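Local coordinates for putative D-lactate dehydrogenase (Chlamydomonas reinhardtii, PDB 4ZGS), which acts as the pyruvate reductase of the algal chloroplast, probably converting pyruvate to D-lactate with NADH as the reductant during fermentation, at residues T34-C39 with F58-F63; N87-A92 with F113-L118; V174-K179 with K198-K203. All coordinates share one frame; numbering follows the deposited sequence.

From the N terminus, contact 1 comes first, closing a loop that holds helix 44-57 by pairing strand 36-39 with strand 60-63 at the border of the five-stranded sheet. Contact 2 follows, joining the loops that come after strands 81-84 and 105-108 of that sheet and enclosing most of helix 92-101 and strand 105-108; its centre is about 21 Å from that of contact 1. Much later contact 3 joins segments flanking strands of the six-stranded NAD-binding sheet, closing round strand 180-184 and helix 188-200, its centre about 42 Å from that of contact 2 and about 49 Å from that of contact 1. The three loops run in series, neither nesting nor crossing.

Contact 1: residues T34-C39 with F58-F63; sequences TTRCIC and FTDTYF
With SG of Cys-37 turned beside its own backbone N (chi1 -61°) and the ring of Phe-58 swung likewise beside its N (chi1 -50°), the sulfur comes to lie over the middle of the ring face, 3.8 Å from the Phe-58 centroid. Thr-35 crowds the same ring, CB to CD1 of Phe-58 at 3.5 Å, while its hydroxyl bonds back to Val-32. Were Phe-58 cut back to an alanine, SG of Cys-37 would probably lose its aromatic partner and a gap would be likely to open beside Ile-355 of helix 341-359. Between the backbones, Tyr-62 N reaches Cys-37 O at 2.7 Å and Cys-39 N reaches Tyr-62 O at 2.7 Å, both nearly straight; the bond from Cys-37 N to Asp-60 O is weak. On the other sheet face, Ile-38 and Tyr-62 lie side by side, CD1 of Ile-38 against CD2 of Tyr-62 at 3.7 Å, and Tyr-62 also packs on Tyr-62 of the second subunit. Arg-36, partly exposed, bends at chi3 so that NH1 makes a long salt bridge to OD2 of Asp-60 (3.4 Å). CB of Cys-39 packs on CD1 of Phe-63 at 3.8 Å, and that ring also touches Ala-51 and Met-54 of helix 44-57. Strand 36-39, helix 44-57 and strand 60-63 thus form a parallel beta-alpha-beta crossover, at the edge of a sheet with the 2-1-3-4-5 strand order of flavodoxin-like domains.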
# COMPACT_ATOMS: atom_id res chain seq x y z
N THR A 34 -3.75 46.32 -11.79
CA THR A 34 -3.53 47.00 -10.51
C THR A 34 -4.29 46.32 -9.39
O THR A 34 -4.16 46.68 -8.22
CB THR A 34 -3.96 48.51 -10.57
OG1 THR A 34 -5.38 48.60 -10.73
CG2 THR A 34 -3.27 49.26 -11.71
N THR A 35 -5.14 45.36 -9.73
CA THR A 35 -5.84 44.59 -8.70
C THR A 35 -4.86 43.80 -7.82
O THR A 35 -3.90 43.23 -8.34
CB THR A 35 -6.88 43.61 -9.32
OG1 THR A 35 -7.72 44.31 -10.25
CG2 THR A 35 -7.74 42.98 -8.23
N ARG A 36 -5.10 43.82 -6.51
CA ARG A 36 -4.32 43.05 -5.53
C ARG A 36 -5.15 41.87 -5.06
O ARG A 36 -6.18 42.04 -4.40
CB ARG A 36 -3.91 43.90 -4.33
CG ARG A 36 -2.77 44.88 -4.59
CD ARG A 36 -2.51 45.72 -3.35
NE ARG A 36 -2.03 44.92 -2.22
CZ ARG A 36 -0.77 44.54 -2.01
NH1 ARG A 36 0.18 44.85 -2.87
NH2 ARG A 36 -0.48 43.82 -0.94
N CYS A 37 -4.66 40.66 -5.37
CA CYS A 37 -5.38 39.42 -5.12
C CYS A 37 -4.68 38.50 -4.12
O CYS A 37 -3.49 38.20 -4.25
CB CYS A 37 -5.57 38.68 -6.42
SG CYS A 37 -6.49 39.50 -7.70
N ILE A 38 -5.41 38.04 -3.11
CA ILE A 38 -4.87 37.02 -2.23
C ILE A 38 -5.62 35.68 -2.44
O ILE A 38 -6.84 35.69 -2.53
CB ILE A 38 -4.93 37.48 -0.73
CG1 ILE A 38 -4.36 36.41 0.22
CG2 ILE A 38 -6.35 37.85 -0.31
CD1 ILE A 38 -4.02 36.94 1.64
N CYS A 39 -4.89 34.56 -2.55
CA CYS A 39 -5.52 33.23 -2.70
C CYS A 39 -5.22 32.29 -1.53
O CYS A 39 -4.06 31.97 -1.24
CB CYS A 39 -5.09 32.52 -3.99
SG CYS A 39 -5.75 33.31 -5.49
N PHE A 58 -2.76 39.93 -13.04
CA PHE A 58 -2.62 40.81 -11.88
C PHE A 58 -1.15 40.97 -11.51
O PHE A 58 -0.40 40.00 -11.47
CB PHE A 58 -3.44 40.28 -10.71
CG PHE A 58 -4.85 39.96 -11.08
CD1 PHE A 58 -5.76 40.98 -11.33
CD2 PHE A 58 -5.26 38.66 -11.25
CE1 PHE A 58 -7.07 40.68 -11.70
CE2 PHE A 58 -6.56 38.36 -11.63
CZ PHE A 58 -7.46 39.36 -11.84
N THR A 59 -0.74 42.21 -11.30
CA THR A 59 0.64 42.56 -11.01
C THR A 59 1.12 42.05 -9.63
O THR A 59 2.27 41.64 -9.48
CB THR A 59 0.82 44.08 -11.07
OG1 THR A 59 2.20 44.42 -11.25
CG2 THR A 59 0.30 44.72 -9.80
N ASP A 60 0.25 42.14 -8.63
CA ASP A 60 0.52 41.70 -7.26
C ASP A 60 -0.50 40.65 -6.92
O ASP A 60 -1.70 40.93 -6.87
CB ASP A 60 0.43 42.83 -6.23
CG ASP A 60 1.51 43.88 -6.41
OD1 ASP A 60 2.61 43.51 -6.88
OD2 ASP A 60 1.25 45.07 -6.09
N THR A 61 -0.04 39.42 -6.72
CA THR A 61 -0.91 38.33 -6.33
C THR A 61 -0.23 37.53 -5.22
O THR A 61 0.89 37.06 -5.37
CB THR A 61 -1.28 37.44 -7.54
OG1 THR A 61 -0.13 37.27 -8.38
CG2 THR A 61 -2.37 38.11 -8.38
N TYR A 62 -0.92 37.44 -4.08
CA TYR A 62 -0.43 36.78 -2.87
C TYR A 62 -0.99 35.35 -2.73
O TYR A 62 -2.21 35.14 -2.65
CB TYR A 62 -0.81 37.61 -1.65
CG TYR A 62 -0.16 37.17 -0.35
CD1 TYR A 62 0.74 36.11 -0.30
CD2 TYR A 62 -0.50 37.80 0.85
CE1 TYR A 62 1.30 35.72 0.90
CE2 TYR A 62 0.04 37.42 2.03
CZ TYR A 62 0.94 36.38 2.06
OH TYR A 62 1.48 36.02 3.29
N PHE A 63 -0.11 34.36 -2.74
CA PHE A 63 -0.58 32.97 -2.58
C PHE A 63 -0.27 32.42 -1.18
O PHE A 63 0.90 32.21 -0.83
CB PHE A 63 0.03 32.08 -3.67
CG PHE A 63 -0.51 32.35 -5.06
CD1 PHE A 63 -1.72 31.78 -5.47
CD2 PHE A 63 0.14 33.24 -5.93
CE1 PHE A 63 -2.23 32.04 -6.75
CE2 PHE A 63 -0.38 33.52 -7.20
CZ PHE A 63 -1.57 32.93 -7.61

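Contact 2: residues N87-A92 with F113-L118; sequences NDRADA and FDRVDL
Arg-115 carries much of this contact, laying its side chain across the backbone of Asn-87 and Asp-88. CG stands opposite the backbone N (chi1 -176°) and the chain runs extended to NE, a length that suits arginine to reaching from this turn to the other loop. The placement of its guanidinium is doubtful, because the group is modelled too close to the side chain of Arg-89, which passes its edge, and to the carbonyl oxygens of Asn-87 and Asp-88. As modelled, those two carbonyls lie over one face of the guanidinium and make no hydrogen bond with it.

Ala-90 is the second centre. Its methyl CB meets CG2 of Val-116 at 3.4 Å, snug contact that suits a small residue also packed against Ile-95. Its carbonyl O receives Asp-117 N at 2.9 Å in a weak, bent bond (125°), and CA of Val-116 adds a CA-H...O contact to the same oxygen of Ala-90 at 3.1 Å.

Asp-117, the third, sends CB toward the opposing loop and places OD2 3.2 Å from CB of Ala-92. Its other oxygen, OD1, bonds His-119 N, capping helix 118-124. Asp-91 does the matching job for helix 92-101, its OD1 held by Ser-93 OG and weakly by Val-94 N. Aspartate suits both positions, its short carboxylate able to accept bonds from amides of the first helical turn. The two loops are brought side by side, with one weak backbone bond and the Ala-90/Val-116 packing between them. They follow the adjacent parallel strands 81-84 and 105-108, and each enters its helix, 92-101 or 118-124, through an aspartate N-cap.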
# COMPACT_ATOMS: atom_id res chain seq x y z
N ASN A 87 -13.10 24.39 0.76
CA ASN A 87 -12.56 24.11 2.10
C ASN A 87 -12.21 25.33 2.98
O ASN A 87 -11.83 25.16 4.12
CB ASN A 87 -11.32 23.21 2.00
CG ASN A 87 -10.17 23.85 1.23
OD1 ASN A 87 -10.35 24.84 0.50
ND2 ASN A 87 -8.97 23.29 1.40
N ASP A 88 -12.21 26.54 2.40
CA ASP A 88 -11.87 27.79 3.12
C ASP A 88 -12.99 28.33 4.00
O ASP A 88 -14.15 28.18 3.66
CB ASP A 88 -11.44 28.83 2.10
CG ASP A 88 -10.09 28.51 1.49
OD1 ASP A 88 -9.11 28.28 2.25
OD2 ASP A 88 -10.02 28.43 0.24
N ARG A 89 -12.70 28.99 5.13
CA ARG A 89 -13.82 29.52 5.92
C ARG A 89 -14.19 30.93 5.53
O ARG A 89 -13.34 31.82 5.56
CB ARG A 89 -13.50 29.58 7.43
CG ARG A 89 -13.48 28.34 8.29
CD ARG A 89 -13.08 28.66 9.73
NE ARG A 89 -12.81 27.40 10.44
CZ ARG A 89 -12.35 27.28 11.70
NH1 ARG A 89 -12.10 28.34 12.49
NH2 ARG A 89 -12.15 26.05 12.19
N ALA A 90 -15.44 31.14 5.12
CA ALA A 90 -16.08 32.41 5.40
C ALA A 90 -17.37 32.10 6.15
O ALA A 90 -18.41 31.93 5.54
CB ALA A 90 -16.37 33.20 4.13
N ASP A 91 -17.32 32.14 7.47
CA ASP A 91 -18.52 32.08 8.29
C ASP A 91 -18.71 33.53 8.67
O ASP A 91 -17.91 34.36 8.25
CB ASP A 91 -18.40 31.12 9.47
CG ASP A 91 -17.22 31.43 10.38
OD1 ASP A 91 -16.62 32.52 10.26
OD2 ASP A 91 -16.90 30.59 11.25
N ALA A 92 -19.69 33.86 9.49
CA ALA A 92 -19.97 35.27 9.74
C ALA A 92 -18.77 36.04 10.30
O ALA A 92 -18.63 37.23 10.06
CB ALA A 92 -21.17 35.40 10.65
N PHE A 113 -20.69 27.65 -2.87
CA PHE A 113 -20.68 28.79 -1.95
C PHE A 113 -21.20 28.42 -0.56
O PHE A 113 -21.34 29.26 0.31
CB PHE A 113 -21.47 29.97 -2.54
CG PHE A 113 -22.83 29.62 -3.05
CD1 PHE A 113 -22.98 28.92 -4.24
CD2 PHE A 113 -23.97 30.01 -2.36
CE1 PHE A 113 -24.25 28.61 -4.72
CE2 PHE A 113 -25.24 29.70 -2.84
CZ PHE A 113 -25.38 28.99 -4.02
N ASP A 114 -21.49 27.14 -0.39
CA ASP A 114 -22.17 26.62 0.79
C ASP A 114 -21.54 27.12 2.10
O ASP A 114 -22.25 27.42 3.07
CB ASP A 114 -22.16 25.08 0.73
CG ASP A 114 -23.38 24.45 1.38
OD1 ASP A 114 -24.29 25.19 1.80
OD2 ASP A 114 -23.44 23.21 1.43
N ARG A 115 -20.22 27.19 2.15
CA ARG A 115 -19.53 27.60 3.37
C ARG A 115 -19.37 29.12 3.57
O ARG A 115 -19.04 29.55 4.67
CB ARG A 115 -18.17 26.92 3.42
CG ARG A 115 -17.36 27.19 4.68
CD ARG A 115 -16.16 26.23 4.67
NE ARG A 115 -15.06 26.62 5.55
CZ ARG A 115 -14.06 25.80 5.86
NH1 ARG A 115 -14.05 24.56 5.41
NH2 ARG A 115 -13.07 26.22 6.62
N VAL A 116 -19.62 29.93 2.55
CA VAL A 116 -19.54 31.38 2.76
C VAL A 116 -20.86 31.91 3.26
O VAL A 116 -21.92 31.48 2.80
CB VAL A 116 -19.14 32.14 1.47
CG1 VAL A 116 -20.26 32.10 0.47
CG2 VAL A 116 -18.81 33.59 1.80
N ASP A 117 -20.79 32.88 4.16
CA ASP A 117 -21.99 33.50 4.71
C ASP A 117 -22.29 34.76 3.91
O ASP A 117 -21.58 35.76 4.02
CB ASP A 117 -21.78 33.81 6.21
CG ASP A 117 -23.01 34.42 6.87
OD1 ASP A 117 -24.00 34.73 6.17
OD2 ASP A 117 -22.99 34.58 8.11
N LEU A 118 -23.40 34.71 3.18
CA LEU A 118 -23.78 35.78 2.26
C LEU A 118 -24.54 36.84 3.00
O LEU A 118 -24.69 37.96 2.52
CB LEU A 118 -24.63 35.24 1.11
CG LEU A 118 -24.08 34.11 0.24
CD1 LEU A 118 -25.15 33.61 -0.71
CD2 LEU A 118 -22.87 34.58 -0.54

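Contact 3: residues V174-K179 with K198-K203; sequences VEMRHK and KGIGCK
Backbone pairing ties Lys-203 to Lys-179: the amide N of Lys-203 gives a hydrogen bond to Lys-179 O at 2.9 Å, reaching it 28° from the carbonyl plane. Lys-203 also pairs through its backbone with Val-181, which carries the link on into strand 180-184. Arg-177 lies inside a type I turn, in which Lys-179 N bonds Met-176 O; of the carbonyls here, that of Lys-179 accepts the bond from the other segment.

Apolar contacts gather round two sulfurs. Met-176 bends at its last torsion (chi3 -50°) and crosses Ile-200, with SD 4.1 Å from CG2 of Ile-200, while its CG lies 4.0 Å from SG of Cys-202. The flexible methionine also fills space against Phe-148 of helix 136-151, and the small thiol of Cys-202 packs against the turn.

Side-chain carbons against backbone carbonyls make a third group. CB of Cys-202 lies 3.4 Å from Lys-179 O. The aliphatic chain of Lys-203, extended beyond CG, lies along His-178 O, with CE of Lys-203 approaching that oxygen to 3.6 Å; the residue as a whole is exposed, as suits a lysine.

Steric demand selects Gly-201. It ends helix 188-200 in a Schellman motif with positive phi (111°); a CB there would press on CG of Arg-177 and on the preceding carbonyl.

Contacts between subunits complete the setting: Arg-177 forms a salt bridge with Glu-137 of the third subunit, and Ile-200 packs on Ile-200 of that subunit. Together the segments join the loop that leads into strand 180-184 to the turn between helix 188-200 and strand 203-207, within the first beta-alpha-beta crossover of the Rossmann fold, whose helix begins at the NAD-binding residues Ala-188 and Ile-189.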
# COMPACT_ATOMS: atom_id res chain seq x y z
N VAL A 174 -15.30 -8.57 -15.35
CA VAL A 174 -16.58 -8.68 -16.05
C VAL A 174 -16.62 -7.76 -17.28
O VAL A 174 -16.05 -6.67 -17.25
CB VAL A 174 -17.72 -8.34 -15.09
CG1 VAL A 174 -18.85 -7.67 -15.82
CG2 VAL A 174 -18.20 -9.59 -14.39
N GLU A 175 -17.28 -8.20 -18.36
CA GLU A 175 -17.49 -7.38 -19.56
C GLU A 175 -18.57 -6.31 -19.41
O GLU A 175 -19.64 -6.57 -18.86
CB GLU A 175 -17.87 -8.24 -20.76
CG GLU A 175 -16.70 -8.79 -21.52
CD GLU A 175 -17.12 -9.59 -22.76
OE1 GLU A 175 -18.35 -9.61 -23.08
OE2 GLU A 175 -16.22 -10.21 -23.38
N MET A 176 -18.31 -5.13 -19.95
CA MET A 176 -19.32 -4.08 -19.91
C MET A 176 -20.25 -4.03 -21.13
O MET A 176 -21.35 -3.48 -21.02
CB MET A 176 -18.62 -2.75 -19.74
CG MET A 176 -19.22 -1.83 -18.69
SD MET A 176 -18.10 -0.45 -18.71
CE MET A 176 -16.61 -1.43 -18.56
N ARG A 177 -19.87 -4.67 -22.23
CA ARG A 177 -20.52 -4.39 -23.51
C ARG A 177 -22.03 -4.45 -23.51
O ARG A 177 -22.67 -3.53 -23.99
CB ARG A 177 -20.05 -5.30 -24.64
CG ARG A 177 -20.75 -4.86 -25.93
CD ARG A 177 -20.13 -5.33 -27.25
NE ARG A 177 -20.81 -4.69 -28.37
CZ ARG A 177 -20.49 -4.83 -29.65
NH1 ARG A 177 -19.46 -5.60 -30.01
NH2 ARG A 177 -21.19 -4.18 -30.58
N HIS A 178 -22.65 -5.52 -23.06
CA HIS A 178 -24.10 -5.50 -23.20
C HIS A 178 -24.87 -5.20 -21.91
O HIS A 178 -26.08 -5.37 -21.86
CB HIS A 178 -24.55 -6.78 -23.90
CG HIS A 178 -24.10 -6.84 -25.32
ND1 HIS A 178 -23.00 -7.57 -25.72
CD2 HIS A 178 -24.57 -6.23 -26.43
CE1 HIS A 178 -22.83 -7.42 -27.02
NE2 HIS A 178 -23.77 -6.61 -27.48
N LYS A 179 -24.17 -4.79 -20.86
CA LYS A 179 -24.79 -4.52 -19.56
C LYS A 179 -25.82 -3.39 -19.55
O LYS A 179 -25.71 -2.42 -20.30
CB LYS A 179 -23.69 -4.20 -18.55
CG LYS A 179 -22.66 -5.30 -18.41
CD LYS A 179 -23.36 -6.59 -18.03
CE LYS A 179 -22.45 -7.80 -18.21
NZ LYS A 179 -21.40 -7.87 -17.15
N LYS A 198 -23.38 4.67 -23.47
CA LYS A 198 -24.01 4.16 -24.71
C LYS A 198 -22.90 3.88 -25.72
O LYS A 198 -22.91 2.89 -26.43
CB LYS A 198 -25.01 5.17 -25.28
CG LYS A 198 -25.77 4.73 -26.51
CD LYS A 198 -26.75 3.66 -26.12
CE LYS A 198 -27.81 3.41 -27.19
NZ LYS A 198 -28.93 2.64 -26.56
N GLY A 199 -21.91 4.76 -25.75
CA GLY A 199 -20.80 4.64 -26.67
C GLY A 199 -19.97 3.41 -26.38
O GLY A 199 -19.40 2.84 -27.29
N ILE A 200 -19.85 3.03 -25.11
CA ILE A 200 -19.08 1.83 -24.74
C ILE A 200 -19.83 0.60 -25.23
O ILE A 200 -19.25 -0.45 -25.47
CB ILE A 200 -18.81 1.78 -23.22
CG1 ILE A 200 -17.78 2.85 -22.88
CG2 ILE A 200 -18.34 0.37 -22.72
CD1 ILE A 200 -17.72 3.18 -21.42
N GLY A 201 -21.12 0.78 -25.49
CA GLY A 201 -21.94 -0.31 -25.94
C GLY A 201 -22.97 -0.79 -24.95
O GLY A 201 -23.72 -1.71 -25.25
N CYS A 202 -23.08 -0.15 -23.79
CA CYS A 202 -24.06 -0.57 -22.80
C CYS A 202 -25.49 -0.28 -23.26
O CYS A 202 -25.73 0.58 -24.10
CB CYS A 202 -23.80 0.14 -21.46
SG CYS A 202 -22.13 -0.15 -20.77
N LYS A 203 -26.44 -0.98 -22.66
CA LYS A 203 -27.84 -0.63 -22.87
C LYS A 203 -28.17 0.37 -21.78
O LYS A 203 -28.31 0.01 -20.62
CB LYS A 203 -28.75 -1.85 -22.76
CG LYS A 203 -28.38 -3.00 -23.68
CD LYS A 203 -29.20 -4.22 -23.35
CE LYS A 203 -28.80 -5.41 -24.18
NZ LYS A 203 -29.61 -6.63 -23.82